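Local atomic coordinates of IroE-like serine hydrolase (Shewanella oneidensis, PDB entry 3GFF), a protein that probably hydrolyses ester bonds, as a putative serine hydrolase of the esterase D family with an alpha/beta-hydrolase fold. Residues A[42-47]-A[134-139]; A[139-144]-A[160-165]; A[31-36]-A[75-80]; A[47-52]-A[79-84]. All blocks are in the same frame, centred on the assembly; numbering follows the deposited sequence.

Contact 1: A[42-47]-A[134-139]; sequences AYPVVY and RTNGIN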
# COMPACT_ATOMS: atom_id res chain seq x y z
N ALA A 42 7.44 -21.52 13.19
CA ALA A 42 8.21 -20.39 13.69
C ALA A 42 8.27 -19.43 12.51
O ALA A 42 8.46 -19.88 11.40
CB ALA A 42 9.62 -20.82 14.13
N TYR A 43 8.14 -18.14 12.78
CA TYR A 43 8.09 -17.08 11.76
C TYR A 43 9.25 -16.07 11.85
O TYR A 43 9.87 -15.92 12.89
CB TYR A 43 6.78 -16.31 11.93
CG TYR A 43 5.58 -17.21 11.77
CD1 TYR A 43 5.05 -17.48 10.51
CD2 TYR A 43 5.01 -17.84 12.87
CE1 TYR A 43 3.96 -18.34 10.35
CE2 TYR A 43 3.91 -18.70 12.73
CZ TYR A 43 3.40 -18.95 11.47
OH TYR A 43 2.34 -19.80 11.31
N PRO A 44 9.54 -15.38 10.73
CA PRO A 44 10.48 -14.27 10.83
C PRO A 44 9.86 -13.12 11.58
O PRO A 44 8.64 -13.07 11.77
CB PRO A 44 10.71 -13.85 9.38
CG PRO A 44 9.78 -14.66 8.55
CD PRO A 44 9.01 -15.58 9.37
N VAL A 45 10.67 -12.16 11.99
CA VAL A 45 10.17 -11.02 12.73
C VAL A 45 10.56 -9.77 11.98
O VAL A 45 11.74 -9.55 11.70
CB VAL A 45 10.70 -10.96 14.18
CG1 VAL A 45 10.01 -9.77 14.98
CG2 VAL A 45 10.50 -12.30 14.89
N VAL A 46 9.56 -8.95 11.66
CA VAL A 46 9.80 -7.67 10.97
C VAL A 46 9.61 -6.59 12.02
O VAL A 46 8.51 -6.35 12.53
CB VAL A 46 8.91 -7.48 9.69
CG1 VAL A 46 9.16 -6.13 9.07
CG2 VAL A 46 9.25 -8.56 8.60
N TYR A 47 10.71 -5.96 12.37
CA TYR A 47 10.68 -4.84 13.34
C TYR A 47 10.50 -3.52 12.62
O TYR A 47 11.31 -3.18 11.78
CB TYR A 47 11.98 -4.80 14.14
CG TYR A 47 12.15 -5.92 15.17
CD1 TYR A 47 12.68 -7.14 14.80
CD2 TYR A 47 11.85 -5.71 16.51
CE1 TYR A 47 12.89 -8.12 15.71
CE2 TYR A 47 12.04 -6.69 17.44
CZ TYR A 47 12.56 -7.91 17.03
OH TYR A 47 12.79 -8.93 17.91
N ARG A 134 7.18 -17.78 18.75
CA ARG A 134 7.95 -18.72 17.95
C ARG A 134 8.55 -18.01 16.75
O ARG A 134 7.87 -17.79 15.72
CB ARG A 134 7.07 -19.89 17.52
CG ARG A 134 6.50 -20.71 18.71
CD ARG A 134 5.76 -21.98 18.19
NE ARG A 134 4.91 -21.65 17.06
CZ ARG A 134 3.65 -21.23 17.13
NH1 ARG A 134 3.01 -21.15 18.28
NH2 ARG A 134 3.00 -20.92 16.02
N THR A 135 9.82 -17.62 16.91
CA THR A 135 10.56 -16.90 15.90
C THR A 135 11.57 -17.84 15.24
O THR A 135 12.11 -18.73 15.90
CB THR A 135 11.28 -15.70 16.51
OG1 THR A 135 12.31 -16.14 17.40
CG2 THR A 135 10.25 -14.83 17.26
N ASN A 136 11.86 -17.62 13.97
CA ASN A 136 12.69 -18.55 13.19
C ASN A 136 14.13 -18.16 12.86
O ASN A 136 14.78 -18.84 12.06
CB ASN A 136 11.97 -18.94 11.89
CG ASN A 136 11.99 -17.84 10.84
OD1 ASN A 136 12.71 -16.85 10.96
ND2 ASN A 136 11.24 -18.05 9.75
N GLY A 137 14.62 -17.07 13.45
CA GLY A 137 16.01 -16.65 13.24
C GLY A 137 16.21 -15.62 12.16
O GLY A 137 17.29 -15.08 12.03
N ILE A 138 15.17 -15.34 11.39
CA ILE A 138 15.23 -14.31 10.36
C ILE A 138 14.60 -13.03 10.90
O ILE A 138 13.38 -12.98 11.16
CB ILE A 138 14.53 -14.80 9.05
CG1 ILE A 138 15.19 -16.09 8.55
CG2 ILE A 138 14.60 -13.74 7.98
CD1 ILE A 138 16.69 -15.98 8.32
N ASN A 139 15.43 -12.01 11.11
CA ASN A 139 14.97 -10.73 11.64
C ASN A 139 15.26 -9.61 10.65
O ASN A 139 16.40 -9.48 10.18
CB ASN A 139 15.67 -10.41 12.96
CG ASN A 139 15.47 -11.48 13.98
OD1 ASN A 139 14.35 -11.74 14.40
ND2 ASN A 139 16.56 -12.12 14.39
O HOH W 1 10.58 -21.40 10.08
O HOH W 2 13.73 -11.34 17.00
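Strand 43-48 pairs in parallel with T135 before a corner at G137 and, after it, with N139 of strand 138-144, its neighbour in the central sheet of the alpha/beta-hydrolase fold; between the pairs Y43 with T135 and V45 with N139 the register slips by two residues, a beta bulge. Three backbone bonds hold them: Y43 N reaches R134 O at 3.0 Å, N136 N gives to Y43 O from above the carbonyl plane at 2.8 Å, and beyond the bulge V45 N meets I138 O at 3.0 Å, head-on to the carbonyl. The corner is kept in shape by N136, whose OD1 takes the I138 N-H at 2.9 Å in an Asx turn. With CG lodged between its backbone N and carbonyl carbon (chi1 75°), the same amide is laid against P44, ND2 lying 3.3 Å from P44 CD. The P44 ring is packed further by the CB of I138. On the V45 side the packing is tight: V45 CG2 and T135 CG2, methyls of side chains set at a slant, stand 3.5 Å apart. R134 and Y43 run alongside each other, guanidinium and ring planes 57° apart, but the polar ends are engaged by other residues: R134 bonds the carbonyls of Y36 and E41 and makes a cation-pi contact with the Y36 ring, while Y43 OH bonds Q300. N139 likewise sends ND2 to L161. Its OD1 sits at the edge of the Y47 ring, and a water bridges them, accepting from Y47 OH and donating to N139 OD1, 2.7 Å from each.

Contact 2: A[139-144]-A[160-165]; sequences NVLVGH and PLFSAY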
# COMPACT_ATOMS: atom_id res chain seq x y z
N ASN A 139 15.43 -12.01 11.11
CA ASN A 139 14.97 -10.73 11.64
C ASN A 139 15.26 -9.61 10.65
O ASN A 139 16.40 -9.48 10.18
CB ASN A 139 15.67 -10.41 12.96
CG ASN A 139 15.47 -11.48 13.98
OD1 ASN A 139 14.35 -11.74 14.40
ND2 ASN A 139 16.56 -12.12 14.39
N VAL A 140 14.24 -8.78 10.41
CA VAL A 140 14.28 -7.68 9.45
C VAL A 140 14.02 -6.36 10.18
O VAL A 140 13.16 -6.31 11.02
CB VAL A 140 13.20 -7.89 8.32
CG1 VAL A 140 13.15 -6.69 7.33
CG2 VAL A 140 13.46 -9.20 7.57
N LEU A 141 14.80 -5.32 9.88
CA LEU A 141 14.60 -3.99 10.46
C LEU A 141 14.16 -3.06 9.34
O LEU A 141 14.83 -3.01 8.27
CB LEU A 141 15.87 -3.45 11.17
CG LEU A 141 15.80 -2.06 11.87
CD1 LEU A 141 14.75 -2.03 12.98
CD2 LEU A 141 17.17 -1.70 12.43
N VAL A 142 13.04 -2.36 9.58
CA VAL A 142 12.49 -1.37 8.64
C VAL A 142 12.55 0.04 9.29
O VAL A 142 11.91 0.31 10.31
CB VAL A 142 11.02 -1.71 8.21
CG1 VAL A 142 10.46 -0.68 7.21
CG2 VAL A 142 10.91 -3.13 7.63
N GLY A 143 13.38 0.91 8.71
CA GLY A 143 13.58 2.26 9.21
C GLY A 143 13.31 3.26 8.10
O GLY A 143 13.76 3.07 6.97
N HIS A 144 12.53 4.29 8.42
CA HIS A 144 12.18 5.35 7.50
C HIS A 144 12.64 6.68 8.08
O HIS A 144 12.52 6.89 9.31
CB HIS A 144 10.66 5.37 7.32
CG HIS A 144 10.14 6.57 6.61
ND1 HIS A 144 9.52 7.60 7.27
CD2 HIS A 144 10.18 6.92 5.30
CE1 HIS A 144 9.17 8.53 6.39
NE2 HIS A 144 9.57 8.15 5.19
N PRO A 160 24.50 -8.45 15.17
CA PRO A 160 24.18 -9.82 14.74
C PRO A 160 22.71 -10.25 14.65
O PRO A 160 22.41 -11.21 13.96
CB PRO A 160 24.98 -10.68 15.75
CG PRO A 160 25.12 -9.85 16.94
CD PRO A 160 25.17 -8.42 16.49
N LEU A 161 21.81 -9.52 15.32
CA LEU A 161 20.39 -9.83 15.35
C LEU A 161 19.69 -9.81 13.97
O LEU A 161 18.86 -10.68 13.68
CB LEU A 161 19.66 -8.80 16.23
CG LEU A 161 18.14 -8.92 16.38
CD1 LEU A 161 17.76 -10.26 17.06
CD2 LEU A 161 17.51 -7.74 17.15
N PHE A 162 20.01 -8.78 13.17
CA PHE A 162 19.30 -8.55 11.91
C PHE A 162 20.06 -9.06 10.69
O PHE A 162 21.25 -8.85 10.60
CB PHE A 162 19.03 -7.05 11.68
CG PHE A 162 18.25 -6.37 12.76
CD1 PHE A 162 16.90 -6.59 12.90
CD2 PHE A 162 18.85 -5.45 13.61
CE1 PHE A 162 16.15 -5.93 13.90
CE2 PHE A 162 18.11 -4.79 14.62
CZ PHE A 162 16.77 -5.04 14.75
N SER A 163 19.37 -9.72 9.75
CA SER A 163 20.00 -10.16 8.48
C SER A 163 19.63 -9.24 7.31
O SER A 163 20.31 -9.24 6.27
CB SER A 163 19.61 -11.60 8.13
OG SER A 163 18.21 -11.77 8.19
N ALA A 164 18.57 -8.48 7.47
CA ALA A 164 18.03 -7.64 6.39
C ALA A 164 17.57 -6.32 6.91
O ALA A 164 16.94 -6.24 7.99
CB ALA A 164 16.81 -8.35 5.67
N TYR A 165 17.79 -5.30 6.10
CA TYR A 165 17.40 -3.94 6.43
C TYR A 165 16.69 -3.26 5.26
O TYR A 165 17.07 -3.40 4.09
CB TYR A 165 18.65 -3.11 6.77
CG TYR A 165 19.49 -3.63 7.92
CD1 TYR A 165 19.19 -3.28 9.21
CD2 TYR A 165 20.59 -4.44 7.71
CE1 TYR A 165 19.93 -3.74 10.28
CE2 TYR A 165 21.38 -4.89 8.79
CZ TYR A 165 21.02 -4.52 10.07
OH TYR A 165 21.70 -4.91 11.20
O HOH W 3 18.21 -12.56 10.89
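N139 ND2 donates to L161 O at 2.8 Å, the shortest bond of the contact, with the carbonyl oxygen close to the amide plane; a water nearby accepts from N139 N and is also hydrogen-bonded to S163 OG. This bond lies just before the parallel pairing of strands 138-144 and 164-168, the two beta strands of a beta-alpha-beta unit in which helix 146-156 links one to the other. N139 uses its backbone too: its O takes the S163 N-H at 3.0 Å, nearly in line with the C=O bond. Two residues on, L141 N donates to A164 O at 3.0 Å, and the pairs V140 with A164 and L141 with Y165 set the register. The first pair puts V140 CG2 against the A164 methyl, on the sheet face covered by L262 of helix 250-263. On the other face L141 does most of the packing. Its CB sits over the F162 ring in a CH-pi contact, 3.8 Å from the centroid and 16° off the normal, while CD2 of L161 covers the opposite face, so the ring is sandwiched between two leucines. N139 O lies at the ring's edge. CG of L141 stands opposite its backbone N (chi1 -178°), which carries the branch out to F162 and Y165, where CD2 touches both rings. Strand 138-144 runs on to G143 and H144, consistent with a nucleophile elbow at its end, and Y165 leans on helix 146-156 beyond. Closest of the Y165 ring atoms to L141 is CD1, 3.9 Å from its CB.

Contact 3: A[31-36]-A[75-80]; sequences ALPEGY and KVIIVG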
# COMPACT_ATOMS: atom_id res chain seq x y z
N ALA A 31 1.85 -7.81 15.93
CA ALA A 31 0.80 -8.37 15.08
C ALA A 31 1.30 -9.78 14.78
O ALA A 31 2.44 -9.95 14.34
CB ALA A 31 0.64 -7.57 13.77
N LEU A 32 0.47 -10.78 15.10
CA LEU A 32 0.81 -12.17 14.87
C LEU A 32 0.25 -12.57 13.49
O LEU A 32 -0.80 -12.10 13.09
CB LEU A 32 0.23 -13.06 15.99
CG LEU A 32 0.83 -12.90 17.39
CD1 LEU A 32 0.07 -13.77 18.36
CD2 LEU A 32 2.34 -13.26 17.44
N PRO A 33 0.95 -13.44 12.76
CA PRO A 33 0.42 -13.82 11.47
C PRO A 33 -0.84 -14.63 11.62
O PRO A 33 -1.10 -15.22 12.68
CB PRO A 33 1.55 -14.67 10.87
CG PRO A 33 2.26 -15.19 11.97
CD PRO A 33 2.21 -14.13 13.06
N GLU A 34 -1.67 -14.62 10.59
CA GLU A 34 -2.85 -15.42 10.65
C GLU A 34 -2.38 -16.88 10.58
O GLU A 34 -1.41 -17.21 9.89
CB GLU A 34 -3.93 -14.99 9.66
CG GLU A 34 -3.62 -14.90 8.20
CD GLU A 34 -4.80 -14.25 7.40
OE1 GLU A 34 -5.95 -14.19 7.89
OE2 GLU A 34 -4.56 -13.77 6.27
N GLY A 35 -3.07 -17.71 11.36
CA GLY A 35 -2.75 -19.11 11.55
C GLY A 35 -1.75 -19.32 12.68
O GLY A 35 -1.46 -20.46 13.00
N TYR A 36 -1.21 -18.25 13.27
CA TYR A 36 -0.21 -18.38 14.34
C TYR A 36 -0.53 -19.48 15.39
O TYR A 36 0.26 -20.41 15.57
CB TYR A 36 0.07 -17.04 15.03
CG TYR A 36 1.19 -17.19 16.02
CD1 TYR A 36 2.53 -17.21 15.61
CD2 TYR A 36 0.92 -17.37 17.38
CE1 TYR A 36 3.57 -17.40 16.54
CE2 TYR A 36 1.95 -17.54 18.30
CZ TYR A 36 3.26 -17.56 17.88
OH TYR A 36 4.25 -17.76 18.83
N LYS A 75 4.29 -15.38 5.79
CA LYS A 75 3.74 -14.88 7.04
C LYS A 75 4.88 -14.39 7.96
O LYS A 75 5.91 -15.00 8.01
CB LYS A 75 2.94 -15.99 7.72
CG LYS A 75 1.70 -16.48 6.93
CD LYS A 75 0.63 -15.46 6.95
CE LYS A 75 -0.72 -15.97 6.40
NZ LYS A 75 -0.70 -16.29 4.95
N VAL A 76 4.69 -13.28 8.65
CA VAL A 76 5.70 -12.77 9.59
C VAL A 76 5.04 -12.30 10.89
O VAL A 76 3.84 -12.10 10.94
CB VAL A 76 6.46 -11.57 9.01
CG1 VAL A 76 7.16 -11.96 7.68
CG2 VAL A 76 5.51 -10.37 8.81
N ILE A 77 5.87 -12.15 11.93
CA ILE A 77 5.53 -11.54 13.21
C ILE A 77 5.96 -10.08 13.01
O ILE A 77 7.08 -9.81 12.59
CB ILE A 77 6.32 -12.16 14.40
CG1 ILE A 77 5.86 -13.62 14.64
CG2 ILE A 77 6.16 -11.33 15.70
CD1 ILE A 77 6.73 -14.41 15.58
N ILE A 78 5.03 -9.14 13.20
CA ILE A 78 5.31 -7.72 13.03
C ILE A 78 5.45 -7.07 14.40
O ILE A 78 4.54 -7.20 15.24
CB ILE A 78 4.20 -6.99 12.26
CG1 ILE A 78 3.81 -7.80 11.02
CG2 ILE A 78 4.68 -5.59 11.85
CD1 ILE A 78 2.69 -7.22 10.22
N VAL A 79 6.60 -6.45 14.65
CA VAL A 79 6.85 -5.72 15.88
C VAL A 79 7.01 -4.23 15.56
O VAL A 79 7.91 -3.87 14.84
CB VAL A 79 8.11 -6.23 16.61
CG1 VAL A 79 8.34 -5.40 17.89
CG2 VAL A 79 7.91 -7.66 16.99
N GLY A 80 6.10 -3.39 16.06
CA GLY A 80 6.18 -1.93 15.91
C GLY A 80 6.74 -1.30 17.19
O GLY A 80 6.19 -1.50 18.28
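A31 and I78 form the firm end of this contact, an antiparallel hydrogen-bonded pair closed by two backbone bonds lying in the carbonyl planes: A31 N to I78 O at 2.8 Å and I78 N to A31 O at 2.9 Å. Their side chains share one face of the sheet, A31 CB packing on I78 CB at 3.9 Å. Past A31 the strand pairing gives way to side-chain packing around P33. V76 O sits against the face of the P33 ring, 3.4 Å from P33 CD, and the proline touches K75 through CB and I77 through CD. A glycine in place of P33 would probably open a gap between K75 and I77 and leave the start of the following turn freer to move. That turn, a type II beta turn from P33 to Y36, is closed by Y36 N on P33 O and has G35 at positive phi. The solvent side is looser. E34 and K75 cross obliquely and meet by their chains alone, E34 CG on K75 CE at 3.6 Å; the opposite charges stay apart, with 4.8 Å between E34 OE2 and K75 NZ. Y36 barely reaches I77, though L32 CD2 sits over the centre of one face of its ring. Through the A31 and I78 pair, strand 24-31 joins strand 77-81 at the antiparallel border of the alpha/beta-hydrolase sheet. Helix 51-65 covers the A31 and I78 face through F55, A59 and L62, and strand 43-48 flanks 77-81 on its other edge.

Contact 4: A[47-52]-A[79-84]; sequences YLLDGE and VGIHNT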
# COMPACT_ATOMS: atom_id res chain seq x y z
N TYR A 47 10.71 -5.96 12.37
CA TYR A 47 10.68 -4.84 13.34
C TYR A 47 10.50 -3.52 12.62
O TYR A 47 11.31 -3.18 11.78
CB TYR A 47 11.98 -4.80 14.14
CG TYR A 47 12.15 -5.92 15.17
CD1 TYR A 47 12.68 -7.14 14.80
CD2 TYR A 47 11.85 -5.71 16.51
CE1 TYR A 47 12.89 -8.12 15.71
CE2 TYR A 47 12.04 -6.69 17.44
CZ TYR A 47 12.56 -7.91 17.03
OH TYR A 47 12.79 -8.93 17.91
N LEU A 48 9.43 -2.78 12.93
CA LEU A 48 9.16 -1.48 12.31
C LEU A 48 9.43 -0.34 13.32
O LEU A 48 8.83 -0.32 14.41
CB LEU A 48 7.69 -1.39 11.86
CG LEU A 48 7.11 -2.55 11.04
CD1 LEU A 48 5.62 -2.30 10.85
CD2 LEU A 48 7.85 -2.73 9.64
N LEU A 49 10.34 0.57 12.96
CA LEU A 49 10.61 1.77 13.74
C LEU A 49 9.51 2.79 13.48
O LEU A 49 8.74 2.62 12.54
CB LEU A 49 11.97 2.35 13.39
CG LEU A 49 13.16 1.43 13.67
CD1 LEU A 49 14.46 2.14 13.37
CD2 LEU A 49 13.13 0.91 15.09
N ASP A 50 9.47 3.84 14.30
CA ASP A 50 8.43 4.88 14.25
C ASP A 50 7.06 4.26 14.31
O ASP A 50 6.16 4.68 13.59
CB ASP A 50 8.56 5.75 12.99
CG ASP A 50 9.71 6.68 13.07
OD1 ASP A 50 9.86 7.31 14.16
OD2 ASP A 50 10.46 6.77 12.08
N GLY A 51 6.89 3.30 15.20
CA GLY A 51 5.64 2.55 15.31
C GLY A 51 4.38 3.35 15.53
O GLY A 51 3.35 2.97 15.02
N GLU A 52 4.48 4.46 16.27
CA GLU A 52 3.32 5.32 16.61
C GLU A 52 2.67 5.86 15.37
O GLU A 52 1.49 6.01 15.32
CB GLU A 52 3.71 6.57 17.44
CG GLU A 52 4.95 6.47 18.28
CD GLU A 52 6.21 6.35 17.47
OE1 GLU A 52 6.47 7.19 16.57
OE2 GLU A 52 6.97 5.40 17.74
N VAL A 79 6.60 -6.45 14.65
CA VAL A 79 6.85 -5.72 15.88
C VAL A 79 7.01 -4.23 15.56
O VAL A 79 7.91 -3.87 14.84
CB VAL A 79 8.11 -6.23 16.61
CG1 VAL A 79 8.34 -5.40 17.89
CG2 VAL A 79 7.91 -7.66 16.99
N GLY A 80 6.10 -3.39 16.06
CA GLY A 80 6.18 -1.93 15.91
C GLY A 80 6.74 -1.30 17.19
O GLY A 80 6.19 -1.50 18.28
N ILE A 81 7.83 -0.55 17.07
CA ILE A 81 8.46 0.05 18.24
C ILE A 81 8.08 1.52 18.38
O ILE A 81 8.30 2.32 17.48
CB ILE A 81 10.02 -0.14 18.20
CG1 ILE A 81 10.35 -1.60 17.94
CG2 ILE A 81 10.71 0.31 19.53
CD1 ILE A 81 11.82 -1.85 17.76
N HIS A 82 7.48 1.91 19.50
CA HIS A 82 7.12 3.30 19.65
C HIS A 82 8.32 4.08 20.13
O HIS A 82 9.19 3.52 20.77
CB HIS A 82 5.97 3.54 20.61
CG HIS A 82 4.72 2.87 20.21
ND1 HIS A 82 3.60 2.87 20.99
CD2 HIS A 82 4.42 2.12 19.11
CE1 HIS A 82 2.64 2.19 20.38
NE2 HIS A 82 3.12 1.72 19.24
N ASN A 83 8.31 5.37 19.82
CA ASN A 83 9.30 6.30 20.26
C ASN A 83 8.96 6.98 21.59
O ASN A 83 7.81 7.08 22.02
CB ASN A 83 9.46 7.42 19.23
CG ASN A 83 10.27 7.01 18.05
OD1 ASN A 83 11.38 6.52 18.22
ND2 ASN A 83 9.77 7.26 16.87
N THR A 84 10.02 7.41 22.26
CA THR A 84 9.90 8.27 23.42
C THR A 84 10.72 9.49 22.93
O THR A 84 10.16 10.44 22.38
CB THR A 84 10.45 7.60 24.66
OG1 THR A 84 11.84 7.37 24.51
CG2 THR A 84 9.73 6.26 24.92
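H82 has CA of E52 over one face of its imidazole, toward the rim, while the E52 side chain slides past in the opposite direction. The Y47 ring lies alongside V79 and meets it obliquely, Y47 CD2 resting 3.8 Å from V79 CB. It also touches I81 CD1, which in turn meets L49 CD2. A serine at Y47 would probably leave V79 and I81 without this aromatic wall and open a gap toward A126 of helix 114-132. Between the strands the backbone bonds are straight: L48 N to V79 O at 2.7 Å and I81 N to L48 O at 2.9 Å. Then segment 47-52 turns into helix 51-65, and G51 N reaches back to I81 O at 2.9 Å from above the carbonyl plane. At the loop end the N83 amide makes a weak bond, ND2 to D50 OD1 at 2.7 Å; a second weak one, to E52 OE1, is less sure because the place of that carboxylate in the model is doubtful. The stronger partner of D50 OD1 is R86, in a salt bridge. Strand 43-48, helix 51-65 and strand 77-81 form a parallel beta-alpha-beta crossover of the alpha/beta-hydrolase sheet, and its strand-to-helix turn at L49 and D50 lies beside the putative nucleophile elbow and Ser-His-Asp triad.

How the contacts relate
All four contacts stitch one sheet and are mostly buried. Contact 2 lies deepest, its centre about 4 Å from the centre of the chain; the centre of contact 3 is farthest from it, at about 14 Å. Exposed residues appear at the rims of contacts 3 (E34) and 4 (E52). Strand 43-48 serves contacts 1 and 4 from its two edges and shares Y47 between them; strand 138-144 joins contacts 1 and 2 at N139, and strand 77-81 carries both 3 and 4. Pairing is parallel except in contact 3. Contact 2 combines an N139 side-chain bond with L141 packed on F162 and Y165, a bulge and an Asx turn mark contact 1, and D50, with R86 as its salt-bridge partner, and N83 give contact 4 a polar end.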